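PDB 5HWK: glutathione-specific gamma-glutamylcyclotransferase from Saccharomyces cerevisiae S288c, which catalyses the cleavage of glutathione into 5-oxo-L-proline and a Cys-Gly dipeptide, acting on glutathione but not on other gamma-glutamyl peptides. Local coordinates for residues 6-11 with 97-102; 26-31 with 135-140; 178-183 with 222-227; 39-44 with 54-59. One frame throughout, in Å; residues are numbered along the deposited sequence.

Contacts 1 and 2 share one antiparallel sheet: strands 91-99 and 26-33 are neighbours in it, and H26 O accepts from Y98 N at 3.0 Å, while the ring of W9 in contact 1 packs on H26 of contact 2. Contacts 3 and 4, on the other side of the chain's centre from contact 2, meet each other directly, with F39 of contact 4 lying against I183 and L224 of contact 3. The centres of contacts 1 and 3 are about 34 Å apart. Benzoic acid sits between these regions, about 7 Å from the side chains of both V10 and A57, and the V56 side chain is about 4 Å from that of E115, the probable proton acceptor.

Contact 1 (6-11 with 97-102); sequences SGIWVL and YYIPPE
Strand 8-12 pairs antiparallel with strand 91-99, where I8 faces I99, W9 faces Y98 and V10 faces Y97; its other edge is bonded to S159 of strand 154-163. The hydrogen-bonded pair I8-I99 is closed by I99 N to I8 O at 2.8 Å, nearly straight, and by I8 N to I99 O. Two further bonds, V10 N to Y97 O and Y97 N to V10 O, close the next hydrogen-bonded pair.

On the face of W9 and Y98, the tyrosine crosses the indole at a slant. Y98 CB lies 3.5 Å from the centroid of the W9 six-membered ring, only 10° off its normal, a CH-pi contact. Y98 CD1 lies over the same face nearer CE2 and NE1, 3.4 Å from W9 CE2, with the phenol plane inclined by about 52° to the five-membered ring. CG of Y98 stands opposite the backbone N (chi1 -178°), and this carries the ring along the neighbouring strand to G7, whose N gives Y98 OH a weak bond of 3.1 Å. This sheet belongs to the gamma-glutamylcyclotransferase fold, and V10 and L11 belong to the segment that, by similarity, binds substrate; L11 itself touches the bound benzoic acid.

On the other face lie I8, V10, I99 and Y97. I8 CD1, in the conformer given, reaches I99 CB, while V10 CG2 meets I99 CG1 at 4.0 Å. Y97 extends beyond the pair: its hydroxyl is hydrogen-bonded to L16 O and R27 NE. Before strand 8-12 begins, S6 OG lies 3.1 Å from P101 CG.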
loop_
_atom_site.group_PDB
_atom_site.type_symbol
_atom_site.label_atom_id
_atom_site.label_comp_id
_atom_site.label_asym_id
_atom_site.label_seq_id
_atom_site.Cartn_x
_atom_site.Cartn_y
_atom_site.Cartn_z
ATOM N N SER A 6 5.343 -8.417 -21.472
ATOM C CA SER A 6 6.745 -8.830 -21.443
ATOM C C SER A 6 7.318 -8.818 -20.023
ATOM O O SER A 6 7.505 -9.870 -19.401
ATOM C CB SER A 6 7.585 -7.926 -22.346
ATOM O OG SER A 6 8.687 -8.637 -22.886
ATOM N N GLY A 7 7.626 -7.623 -19.526
ATOM C CA GLY A 7 7.990 -7.446 -18.130
ATOM C C GLY A 7 6.761 -7.367 -17.251
ATOM O O GLY A 7 5.655 -7.731 -17.652
ATOM N N ILE A 8 6.950 -6.875 -16.044
ATOM C CA ILE A 8 5.807 -6.735 -15.165
ATOM C C ILE A 8 5.885 -5.397 -14.465
ATOM O O ILE A 8 6.963 -4.834 -14.233
ATOM C CB ILE A 8 5.588 -7.886 -14.155
ATOM C CG1 ILE A 8 6.576 -7.760 -13.017
ATOM C CG2 ILE A 8 5.696 -9.242 -14.825
ATOM C CD1 ILE A 8 7.906 -8.168 -13.397
ATOM N N TRP A 9 4.714 -4.887 -14.160
ATOM C CA TRP A 9 4.559 -3.699 -13.344
ATOM C C TRP A 9 4.201 -4.179 -11.956
ATOM O O TRP A 9 3.342 -5.028 -11.806
ATOM C CB TRP A 9 3.424 -2.840 -13.890
ATOM C CG TRP A 9 3.851 -2.188 -15.224
ATOM C CD1 TRP A 9 3.629 -2.661 -16.498
ATOM C CD2 TRP A 9 4.577 -0.952 -15.385
ATOM N NE1 TRP A 9 4.164 -1.797 -17.405
ATOM C CE2 TRP A 9 4.738 -0.736 -16.764
ATOM C CE3 TRP A 9 5.086 -0.009 -14.490
ATOM C CZ2 TRP A 9 5.400 0.370 -17.264
ATOM C CZ3 TRP A 9 5.726 1.098 -14.992
ATOM C CH2 TRP A 9 5.871 1.281 -16.371
ATOM N N VAL A 10 4.906 -3.644 -10.968
ATOM C CA VAL A 10 4.711 -4.036 -9.571
ATOM C C VAL A 10 4.290 -2.800 -8.794
ATOM O O VAL A 10 5.006 -1.799 -8.799
ATOM C CB VAL A 10 6.022 -4.592 -8.988
ATOM C CG1 VAL A 10 5.861 -4.936 -7.476
ATOM C CG2 VAL A 10 6.484 -5.800 -9.755
ATOM N N LEU A 11 3.178 -2.893 -8.051
ATOM C CA LEU A 11 2.747 -1.794 -7.202
ATOM C C LEU A 11 3.548 -1.807 -5.919
ATOM O O LEU A 11 3.835 -2.872 -5.372
ATOM C CB LEU A 11 1.293 -2.010 -6.793
ATOM C CG LEU A 11 0.207 -1.876 -7.837
ATOM C CD1 LEU A 11 -1.163 -2.112 -7.163
ATOM C CD2 LEU A 11 0.328 -0.517 -8.439
ATOM N N TYR A 97 6.425 0.197 -10.308
ATOM C CA TYR A 97 7.733 -0.084 -10.885
ATOM C C TYR A 97 7.553 -0.961 -12.094
ATOM O O TYR A 97 6.678 -1.815 -12.122
ATOM C CB TYR A 97 8.552 -0.923 -9.889
ATOM C CG TYR A 97 8.989 -0.153 -8.677
ATOM C CD1 TYR A 97 10.069 0.720 -8.763
ATOM C CD2 TYR A 97 8.330 -0.264 -7.441
ATOM C CE1 TYR A 97 10.488 1.440 -7.690
ATOM C CE2 TYR A 97 8.751 0.473 -6.333
ATOM C CZ TYR A 97 9.841 1.303 -6.477
ATOM O OH TYR A 97 10.267 2.044 -5.408
ATOM N N TYR A 98 8.416 -0.778 -13.089
ATOM C CA TYR A 98 8.484 -1.747 -14.178
ATOM C C TYR A 98 9.748 -2.569 -14.037
ATOM O O TYR A 98 10.851 -2.020 -13.871
ATOM C CB TYR A 98 8.539 -1.055 -15.537
ATOM C CG TYR A 98 8.571 -2.036 -16.716
ATOM C CD1 TYR A 98 7.445 -2.777 -17.064
ATOM C CD2 TYR A 98 9.749 -2.271 -17.422
ATOM C CE1 TYR A 98 7.462 -3.665 -18.119
ATOM C CE2 TYR A 98 9.767 -3.139 -18.510
ATOM C CZ TYR A 98 8.627 -3.821 -18.839
ATOM O OH TYR A 98 8.617 -4.722 -19.877
ATOM N N ILE A 99 9.587 -3.875 -14.124
ATOM C CA ILE A 99 10.673 -4.845 -14.046
ATOM C C ILE A 99 10.791 -5.495 -15.417
ATOM O O ILE A 99 9.847 -6.148 -15.864
ATOM C CB ILE A 99 10.405 -5.906 -12.960
ATOM C CG1 ILE A 99 9.942 -5.282 -11.624
ATOM C CG2 ILE A 99 11.611 -6.847 -12.821
ATOM C CD1 ILE A 99 10.909 -4.326 -11.016
ATOM N N PRO A 100 11.916 -5.352 -16.104
ATOM C CA PRO A 100 12.057 -5.941 -17.465
ATOM C C PRO A 100 11.987 -7.455 -17.432
ATOM O O PRO A 100 12.169 -8.082 -16.369
ATOM C CB PRO A 100 13.440 -5.465 -17.931
ATOM C CG PRO A 100 14.140 -4.931 -16.688
ATOM C CD PRO A 100 13.087 -4.573 -15.666
ATOM N N PRO A 101 11.641 -8.063 -18.569
ATOM C CA PRO A 101 11.527 -9.529 -18.652
ATOM C C PRO A 101 12.716 -10.278 -18.079
ATOM O O PRO A 101 12.538 -11.335 -17.459
ATOM C CB PRO A 101 11.419 -9.787 -20.169
ATOM C CG PRO A 101 10.940 -8.517 -20.757
ATOM C CD PRO A 101 11.391 -7.389 -19.857
ATOM N N GLU A 102 13.932 -9.768 -18.290
ATOM C CA GLU A 102 15.125 -10.449 -17.798
ATOM C C GLU A 102 15.097 -10.638 -16.299
ATOM O O GLU A 102 15.766 -11.542 -15.789
ATOM C CB GLU A 102 16.385 -9.650 -18.142
ATOM C CG GLU A 102 16.430 -9.118 -19.544
ATOM C CD GLU A 102 15.717 -7.786 -19.677
ATOM O OE1 GLU A 102 16.307 -6.750 -19.291
ATOM O OE2 GLU A 102 14.557 -7.781 -20.152
#

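Contact 2 (26-31 with 135-140); sequences HRIPAI and EAELGE
With E137 CG anti to its own N (chi1 -173°) and the chain extended beyond it, the carboxylate is carried straight out from helix 135-144 to H26, whose ring is set beside its backbone N. There H26 ND1 donates to E137 OE2 at 2.6 Å, with an angle of 160° at the hydrogen. The oxygen lies at the edge of the imidazole, practically in its plane, and uses its anti lone pair, the one turned away from OE1; ring and carboxylate planes are about 55° apart. So short a bond would be consistent with a negative carboxylate drawing on the N-H and favouring a protonated imidazole.

E137 OE2 has a second partner. A water donates to it at 2.8 Å and accepts from R27 N at 2.9 Å, bridging the acid to the strand backbone. An alanine in place of E137 would probably leave H26 ND1 without its acceptor and the water without its anchor on the helix, so that the imidazole could turn more freely.

Next to the polar pair, I28 slides past the glutamate in the opposite direction: its CG1 is 3.8 Å from E137 CD, and its CD1 lies against E137 CG. I28 CD1 also comes within 4.1 Å of L138 CA, bringing the isoleucine to the helix backbone. T130 packs beside both I28 and L138.

The segments run nearly at right angles, their axes 9.3 Å apart at closest approach: a helix laid across a strand of the six-stranded sheet and tied to it by a His-carboxylate hydrogen bond.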
loop_
_atom_site.group_PDB
_atom_site.type_symbol
_atom_site.label_atom_id
_atom_site.label_comp_id
_atom_site.label_asym_id
_atom_site.label_seq_id
_atom_site.Cartn_x
_atom_site.Cartn_y
_atom_site.Cartn_z
ATOM N N HIS A 26 11.420 1.703 -14.605
ATOM C CA HIS A 26 10.540 2.842 -14.384
ATOM C C HIS A 26 10.075 2.803 -12.935
ATOM O O HIS A 26 9.855 1.713 -12.369
ATOM C CB HIS A 26 9.269 2.756 -15.249
ATOM C CG HIS A 26 9.535 2.744 -16.718
ATOM N ND1 HIS A 26 9.573 3.889 -17.474
ATOM C CD2 HIS A 26 9.798 1.722 -17.554
ATOM C CE1 HIS A 26 9.817 3.571 -18.735
ATOM N NE2 HIS A 26 9.966 2.260 -18.811
ATOM N N ARG A 27 9.872 3.992 -12.368
ATOM C CA ARG A 27 9.302 4.146 -11.019
ATOM C C ARG A 27 8.378 5.350 -11.124
ATOM O O ARG A 27 8.853 6.486 -11.222
ATOM C CB ARG A 27 10.390 4.391 -9.966
ATOM C CG ARG A 27 9.816 4.619 -8.619
ATOM C CD ARG A 27 10.922 4.941 -7.575
ATOM N NE ARG A 27 10.429 5.010 -6.196
ATOM C CZ ARG A 27 9.962 6.124 -5.643
ATOM N NH1 ARG A 27 9.913 7.244 -6.358
ATOM N NH2 ARG A 27 9.572 6.115 -4.353
ATOM N N ILE A 28 7.077 5.114 -11.158
ATOM C CA ILE A 28 6.095 6.159 -11.440
ATOM C C ILE A 28 5.283 6.412 -10.174
ATOM O O ILE A 28 4.596 5.495 -9.707
ATOM C CB ILE A 28 5.150 5.731 -12.575
ATOM C CG1 ILE A 28 5.932 5.417 -13.863
ATOM C CG2 ILE A 28 4.048 6.781 -12.749
ATOM C CD1 ILE A 28 5.053 4.924 -14.964
ATOM N N PRO A 29 5.307 7.629 -9.605
ATOM C CA PRO A 29 4.429 7.939 -8.468
ATOM C C PRO A 29 2.993 7.754 -8.912
ATOM O O PRO A 29 2.631 8.095 -10.039
ATOM C CB PRO A 29 4.723 9.416 -8.187
ATOM C CG PRO A 29 6.005 9.699 -8.833
ATOM C CD PRO A 29 6.099 8.802 -10.014
ATOM N N ALA A 30 2.171 7.186 -8.044
ATOM C CA ALA A 30 0.857 6.769 -8.506
ATOM C C ALA A 30 -0.201 7.012 -7.457
ATOM O O ALA A 30 -0.009 6.692 -6.275
ATOM C CB ALA A 30 0.833 5.274 -8.847
ATOM N N ILE A 31 -1.335 7.538 -7.916
ATOM C CA ILE A 31 -2.590 7.450 -7.195
ATOM C C ILE A 31 -3.209 6.126 -7.615
ATOM O O ILE A 31 -3.604 5.965 -8.777
ATOM C CB ILE A 31 -3.494 8.638 -7.536
ATOM C CG1 ILE A 31 -2.784 9.974 -7.247
ATOM C CG2 ILE A 31 -4.847 8.507 -6.840
ATOM C CD1 ILE A 31 -3.596 11.186 -7.705
ATOM N N GLU A 135 2.950 11.926 -16.477
ATOM C CA GLU A 135 1.752 11.565 -17.241
ATOM C C GLU A 135 2.090 10.864 -18.561
ATOM O O GLU A 135 1.469 9.860 -18.925
ATOM C CB GLU A 135 0.895 12.814 -17.495
ATOM N N ALA A 136 3.062 11.396 -19.302
ATOM C CA ALA A 136 3.418 10.793 -20.585
ATOM C C ALA A 136 3.970 9.386 -20.401
ATOM O O ALA A 136 3.671 8.481 -21.187
ATOM C CB ALA A 136 4.449 11.669 -21.299
ATOM N N GLU A 137 4.814 9.202 -19.390
ATOM C CA GLU A 137 5.351 7.881 -19.067
ATOM C C GLU A 137 4.233 6.910 -18.684
ATOM O O GLU A 137 4.192 5.764 -19.157
ATOM C CB GLU A 137 6.362 8.035 -17.932
ATOM C CG GLU A 137 7.119 6.779 -17.598
ATOM C CD GLU A 137 8.114 7.000 -16.481
ATOM O OE1 GLU A 137 8.131 8.108 -15.896
ATOM O OE2 GLU A 137 8.874 6.063 -16.176
ATOM N N LEU A 138 3.304 7.347 -17.831
ATOM C CA LEU A 138 2.177 6.476 -17.503
ATOM C C LEU A 138 1.354 6.168 -18.755
ATOM O O LEU A 138 0.926 5.029 -18.963
ATOM C CB LEU A 138 1.318 7.118 -16.417
ATOM C CG LEU A 138 0.063 6.324 -16.069
ATOM C CD1 LEU A 138 0.425 4.961 -15.515
ATOM C CD2 LEU A 138 -0.729 7.111 -15.031
ATOM N N GLY A 139 1.145 7.169 -19.613
ATOM C CA GLY A 139 0.365 6.935 -20.814
ATOM C C GLY A 139 0.987 5.882 -21.709
ATOM O O GLY A 139 0.282 5.044 -22.274
ATOM N N GLU A 140 2.317 5.895 -21.833
ATOM C CA GLU A 140 3.001 4.868 -22.616
ATOM C C GLU A 140 2.845 3.490 -21.988
ATOM O O GLU A 140 2.631 2.500 -22.695
ATOM C CB GLU A 140 4.479 5.215 -22.779
ATOM C CG GLU A 140 5.263 4.164 -23.552
HETATM O O HOH W 1 10.635 6.222 -13.977
#

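Contact 3 (178-183 with 222-227); sequences ETAKVI and TALLET
Apolar contacts join the two helices, and L224 and A180 carry most of them. L224 holds CG anti to its backbone N (chi1 -175°), which sends both methyls toward helix 176-185. CD1 settles 3.8 Å from T179 CG2 and 3.9 Å from A180 N, while CD2 meets I183 CD1 at 3.9 Å; the leucine crosses both T179 and I183 at about a right angle. One turn farther on, the methyl of A180 abuts T227 CG2 at 3.5 Å, tighter than usual for two carbons, where the backbones come nearest.

The hydroxyls of T227 and T179 bond within their own helix or just before it. T227 OG1 turns back to A223 O at 2.8 Å; this oxygen also takes T227 N, the two donors approaching from opposite faces of the carbonyl plane. A glycine in place of T227 would probably leave A180 CB without the methyl it packs on and A223 O without its hydroxyl donor. T179 OG1 is bonded to E174 OE1 and T175 O.

The F39 ring meets I183 and L224, and T179 CG2 packs on F39 O. With segment axes 8.9 Å apart at -51°, this is oblique helix-helix packing of 176-185 on 219-232, closest where A180 meets T227, with L224 set between T179 and I183.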
loop_
_atom_site.group_PDB
_atom_site.type_symbol
_atom_site.label_atom_id
_atom_site.label_comp_id
_atom_site.label_asym_id
_atom_site.label_seq_id
_atom_site.Cartn_x
_atom_site.Cartn_y
_atom_site.Cartn_z
ATOM N N GLU A 178 -5.992 1.974 18.704
ATOM C CA GLU A 178 -5.464 0.624 18.917
ATOM C C GLU A 178 -4.169 0.387 18.154
ATOM O O GLU A 178 -3.189 -0.126 18.725
ATOM C CB GLU A 178 -6.524 -0.439 18.552
ATOM C CG GLU A 178 -7.740 -0.526 19.504
ATOM C CD GLU A 178 -9.053 -1.145 18.899
ATOM O OE1 GLU A 178 -9.199 -1.407 17.655
ATOM O OE2 GLU A 178 -9.983 -1.360 19.717
ATOM N N THR A 179 -4.151 0.728 16.849
ATOM C CA THR A 179 -2.951 0.495 16.060
ATOM C C THR A 179 -1.800 1.344 16.577
ATOM O O THR A 179 -0.660 0.872 16.684
ATOM C CB THR A 179 -3.229 0.823 14.600
ATOM O OG1 THR A 179 -4.362 0.036 14.169
ATOM C CG2 THR A 179 -2.055 0.504 13.696
ATOM N N ALA A 180 -2.083 2.599 16.906
ATOM C CA ALA A 180 -1.034 3.504 17.370
ATOM C C ALA A 180 -0.387 3.031 18.665
ATOM O O ALA A 180 0.841 3.176 18.842
ATOM C CB ALA A 180 -1.591 4.908 17.527
ATOM N N LYS A 181 -1.183 2.474 19.580
ATOM C CA LYS A 181 -0.635 1.964 20.838
ATOM C C LYS A 181 0.395 0.886 20.550
ATOM O O LYS A 181 1.434 0.809 21.206
ATOM C CB LYS A 181 -1.761 1.388 21.703
ATOM C CG LYS A 181 -2.568 2.447 22.404
ATOM N N VAL A 182 0.132 0.034 19.566
ATOM C CA VAL A 182 1.129 -0.972 19.189
ATOM C C VAL A 182 2.346 -0.335 18.512
ATOM O O VAL A 182 3.505 -0.604 18.883
ATOM C CB VAL A 182 0.481 -2.038 18.289
ATOM C CG1 VAL A 182 1.560 -2.996 17.822
ATOM C CG2 VAL A 182 -0.673 -2.745 19.054
ATOM N N ILE A 183 2.116 0.531 17.526
ATOM C CA ILE A 183 3.246 1.089 16.792
ATOM C C ILE A 183 4.193 1.835 17.726
ATOM O O ILE A 183 5.416 1.787 17.550
ATOM C CB ILE A 183 2.764 1.977 15.634
ATOM C CG1 ILE A 183 2.067 1.092 14.585
ATOM C CG2 ILE A 183 3.965 2.715 14.976
ATOM C CD1 ILE A 183 1.474 1.952 13.510
ATOM N N THR A 222 -2.057 10.231 8.306
ATOM C CA THR A 222 -1.845 11.428 9.119
ATOM C C THR A 222 -2.397 11.257 10.534
ATOM O O THR A 222 -1.737 11.625 11.507
ATOM C CB THR A 222 -2.504 12.614 8.450
ATOM O OG1 THR A 222 -1.811 12.868 7.235
ATOM C CG2 THR A 222 -2.353 13.835 9.331
ATOM N N ALA A 223 -3.594 10.679 10.672
ATOM C CA ALA A 223 -4.176 10.461 11.991
ATOM C C ALA A 223 -3.379 9.407 12.752
ATOM O O ALA A 223 -3.125 9.551 13.954
ATOM C CB ALA A 223 -5.629 10.024 11.853
ATOM N N LEU A 224 -2.932 8.371 12.052
ATOM C CA LEU A 224 -2.128 7.329 12.682
ATOM C C LEU A 224 -0.819 7.904 13.247
ATOM O O LEU A 224 -0.462 7.672 14.418
ATOM C CB LEU A 224 -1.874 6.209 11.674
ATOM C CG LEU A 224 -1.129 5.013 12.287
ATOM C CD1 LEU A 224 -1.910 4.326 13.443
ATOM C CD2 LEU A 224 -0.826 4.023 11.172
ATOM N N LEU A 225 -0.116 8.707 12.447
ATOM C CA LEU A 225 1.143 9.268 12.916
ATOM C C LEU A 225 0.905 10.253 14.053
ATOM O O LEU A 225 1.663 10.257 15.019
ATOM C CB LEU A 225 1.890 9.936 11.754
ATOM C CG LEU A 225 3.278 10.553 12.059
ATOM C CD1 LEU A 225 4.227 9.561 12.758
ATOM C CD2 LEU A 225 3.946 11.109 10.797
ATOM N N GLU A 226 -0.150 11.083 13.969
ATOM C CA GLU A 226 -0.436 12.022 15.052
ATOM C C GLU A 226 -0.701 11.274 16.347
ATOM O O GLU A 226 -0.236 11.678 17.421
ATOM C CB GLU A 226 -1.644 12.891 14.706
ATOM C CG GLU A 226 -1.371 13.970 13.670
ATOM N N THR A 227 -1.404 10.150 16.258
ATOM C CA THR A 227 -1.739 9.400 17.459
ATOM C C THR A 227 -0.520 8.680 18.023
ATOM O O THR A 227 -0.321 8.668 19.243
ATOM C CB THR A 227 -2.859 8.419 17.156
ATOM O OG1 THR A 227 -3.947 9.139 16.579
ATOM C CG2 THR A 227 -3.331 7.741 18.449
#

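Contact 4 (39-44 with 54-59); sequences FWQSST and GRVATL. With PO4 (phosphate ion), chain D.
The ring of F39 turns one face to the V56-A57 peptide of the opposing strand: A57 N sits over its centre, 4.3 Å above the plane, and V56 C nearer the rim. F39 CE1 reaches the methyl of A57 at 4.0 Å. Helices 176-185, 193-205 and 219-232 supply further residues around the phenyl.

R55 passes the carbonyl of F39. Its chain bends at chi2 (-77°), so that CD passes 3.5 Å from F39 O, a buried oxygen with no hydrogen-bond partner, and the guanidinium swings back over its own strand. NH1 donates to G54 O at 3.2 Å, coming from above the carbonyl plane; S43 N reaches the same oxygen from the opposite face. Beyond this, R55 NE forms a salt bridge with E174.

R55 lies on the beta hairpin of strands 42-43 and 54-61, and F39 on strand 35-40, which completes the three-stranded antiparallel sheet. V56 N to Q41 O and G54 N to S43 O, both 2.8 Å, are the hairpin's shorter bonds; Q41 N to V56 O is weak.

On the face shared by Q41, S43 and V56, the valine crosses Q41 obliquely and extends CG1 to S43 CB at 3.8 Å. Q41 CB also approaches T58 CB, while its amide oxygen is bonded to N167. The V56 side chain lies close to E115, by similarity the proton acceptor. At the turn end, a phosphate probably from the crystallisation liquor accepts from S43 OG through O3 at 2.6 Å, and from T44 N through O1, nearly straight at 173°. It is also hydrogen-bonded to H46, N117, Q116 and D45.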
loop_
_atom_site.group_PDB
_atom_site.type_symbol
_atom_site.label_atom_id
_atom_site.label_comp_id
_atom_site.label_asym_id
_atom_site.label_seq_id
_atom_site.Cartn_x
_atom_site.Cartn_y
_atom_site.Cartn_z
ATOM N N PHE A 39 -2.720 -0.136 8.366
ATOM C CA PHE A 39 -1.666 -0.839 9.109
ATOM C C PHE A 39 -2.295 -1.981 9.921
ATOM O O PHE A 39 -2.283 -2.026 11.157
ATOM C CB PHE A 39 -0.881 0.123 9.993
ATOM C CG PHE A 39 0.262 0.836 9.295
ATOM C CD1 PHE A 39 0.089 1.452 8.072
ATOM C CD2 PHE A 39 1.508 0.920 9.919
ATOM C CE1 PHE A 39 1.138 2.127 7.460
ATOM C CE2 PHE A 39 2.535 1.604 9.354
ATOM C CZ PHE A 39 2.374 2.192 8.116
ATOM N N TRP A 40 -2.926 -2.893 9.170
ATOM C CA TRP A 40 -3.719 -4.006 9.677
ATOM C C TRP A 40 -3.063 -5.355 9.454
ATOM O O TRP A 40 -3.752 -6.389 9.501
ATOM C CB TRP A 40 -5.123 -3.964 9.103
ATOM C CG TRP A 40 -5.928 -2.805 9.577
ATOM C CD1 TRP A 40 -5.582 -1.881 10.545
ATOM C CD2 TRP A 40 -7.255 -2.487 9.169
ATOM N NE1 TRP A 40 -6.612 -0.983 10.711
ATOM C CE2 TRP A 40 -7.652 -1.334 9.880
ATOM C CE3 TRP A 40 -8.132 -3.037 8.230
ATOM C CZ2 TRP A 40 -8.892 -0.724 9.681
ATOM C CZ3 TRP A 40 -9.373 -2.427 8.039
ATOM C CH2 TRP A 40 -9.735 -1.291 8.766
ATOM N N GLN A 41 -1.747 -5.375 9.232
ATOM C CA GLN A 41 -0.974 -6.592 9.104
ATOM C C GLN A 41 0.040 -6.622 10.247
ATOM O O GLN A 41 0.689 -5.618 10.537
ATOM C CB GLN A 41 -0.298 -6.630 7.740
ATOM C CG GLN A 41 0.496 -7.880 7.475
ATOM C CD GLN A 41 -0.394 -9.017 6.976
ATOM O OE1 GLN A 41 -1.629 -8.932 7.022
ATOM N NE2 GLN A 41 0.228 -10.068 6.461
ATOM N N SER A 42 0.106 -7.720 10.986
ATOM C CA SER A 42 1.118 -7.761 12.042
ATOM C C SER A 42 2.490 -8.158 11.490
ATOM O O SER A 42 2.587 -8.808 10.450
ATOM C CB SER A 42 0.698 -8.745 13.105
ATOM O OG SER A 42 0.661 -9.987 12.509
ATOM N N SER A 43 3.558 -7.667 12.146
ATOM C CA SER A 43 4.921 -8.023 11.798
ATOM C C SER A 43 5.553 -8.693 13.014
ATOM O O SER A 43 5.573 -8.120 14.123
ATOM C CB SER A 43 5.712 -6.786 11.429
ATOM O OG SER A 43 7.076 -7.133 11.308
ATOM N N THR A 44 6.103 -9.890 12.811
ATOM C CA THR A 44 6.774 -10.629 13.879
ATOM C C THR A 44 8.242 -10.862 13.632
ATOM O O THR A 44 8.906 -11.362 14.532
ATOM C CB THR A 44 6.059 -11.952 14.181
ATOM O OG1 THR A 44 6.075 -12.744 12.998
ATOM C CG2 THR A 44 4.623 -11.682 14.516
ATOM N N GLY A 54 4.366 -6.172 15.722
ATOM C CA GLY A 54 4.146 -4.808 15.290
ATOM C C GLY A 54 3.007 -4.705 14.271
ATOM O O GLY A 54 2.241 -5.649 14.055
ATOM N N ARG A 55 2.941 -3.565 13.596
ATOM C CA ARG A 55 1.913 -3.269 12.610
ATOM C C ARG A 55 2.557 -2.716 11.359
ATOM O O ARG A 55 3.271 -1.705 11.409
ATOM C CB ARG A 55 0.873 -2.266 13.089
ATOM C CG ARG A 55 0.133 -2.676 14.294
ATOM C CD ARG A 55 -0.917 -3.699 13.881
ATOM N NE ARG A 55 -1.820 -4.074 14.980
ATOM C CZ ARG A 55 -1.567 -5.083 15.787
ATOM N NH1 ARG A 55 -0.466 -5.797 15.690
ATOM N NH2 ARG A 55 -2.449 -5.384 16.726
ATOM N N VAL A 56 2.242 -3.317 10.200
ATOM C CA VAL A 56 2.794 -2.881 8.921
ATOM C C VAL A 56 1.645 -2.805 7.919
ATOM O O VAL A 56 0.502 -3.128 8.229
ATOM C CB VAL A 56 3.942 -3.811 8.471
ATOM C CG1 VAL A 56 5.151 -3.643 9.389
ATOM C CG2 VAL A 56 3.502 -5.249 8.389
ATOM N N ALA A 57 1.950 -2.284 6.730
ATOM C CA ALA A 57 0.887 -1.916 5.795
ATOM C C ALA A 57 0.364 -3.096 4.978
ATOM O O ALA A 57 1.129 -3.964 4.533
ATOM C CB ALA A 57 1.418 -0.870 4.826
ATOM N N THR A 58 -0.935 -3.084 4.735
ATOM C CA THR A 58 -1.541 -3.954 3.716
ATOM C C THR A 58 -2.539 -3.122 2.943
ATOM O O THR A 58 -2.869 -2.022 3.323
ATOM C CB THR A 58 -2.127 -5.223 4.385
ATOM O OG1 THR A 58 -2.579 -6.099 3.356
ATOM C CG2 THR A 58 -3.294 -4.908 5.278
ATOM N N LEU A 59 -3.005 -3.647 1.804
ATOM C CA LEU A 59 -4.019 -2.971 1.006
ATOM C C LEU A 59 -5.281 -3.804 1.084
ATOM O O LEU A 59 -5.223 -5.036 1.032
ATOM C CB LEU A 59 -3.633 -2.993 -0.463
ATOM C CG LEU A 59 -2.625 -2.027 -0.957
ATOM C CD1 LEU A 59 -2.556 -2.194 -2.519
ATOM C CD2 LEU A 59 -2.983 -0.614 -0.563
HETATM P P PO4 D . 6.800 -9.978 9.220
HETATM O O1 PO4 D . 5.961 -10.804 10.190
HETATM O O2 PO4 D . 7.272 -10.834 8.065
HETATM O O3 PO4 D . 7.922 -9.243 9.969
HETATM O O4 PO4 D . 5.865 -8.859 8.645
#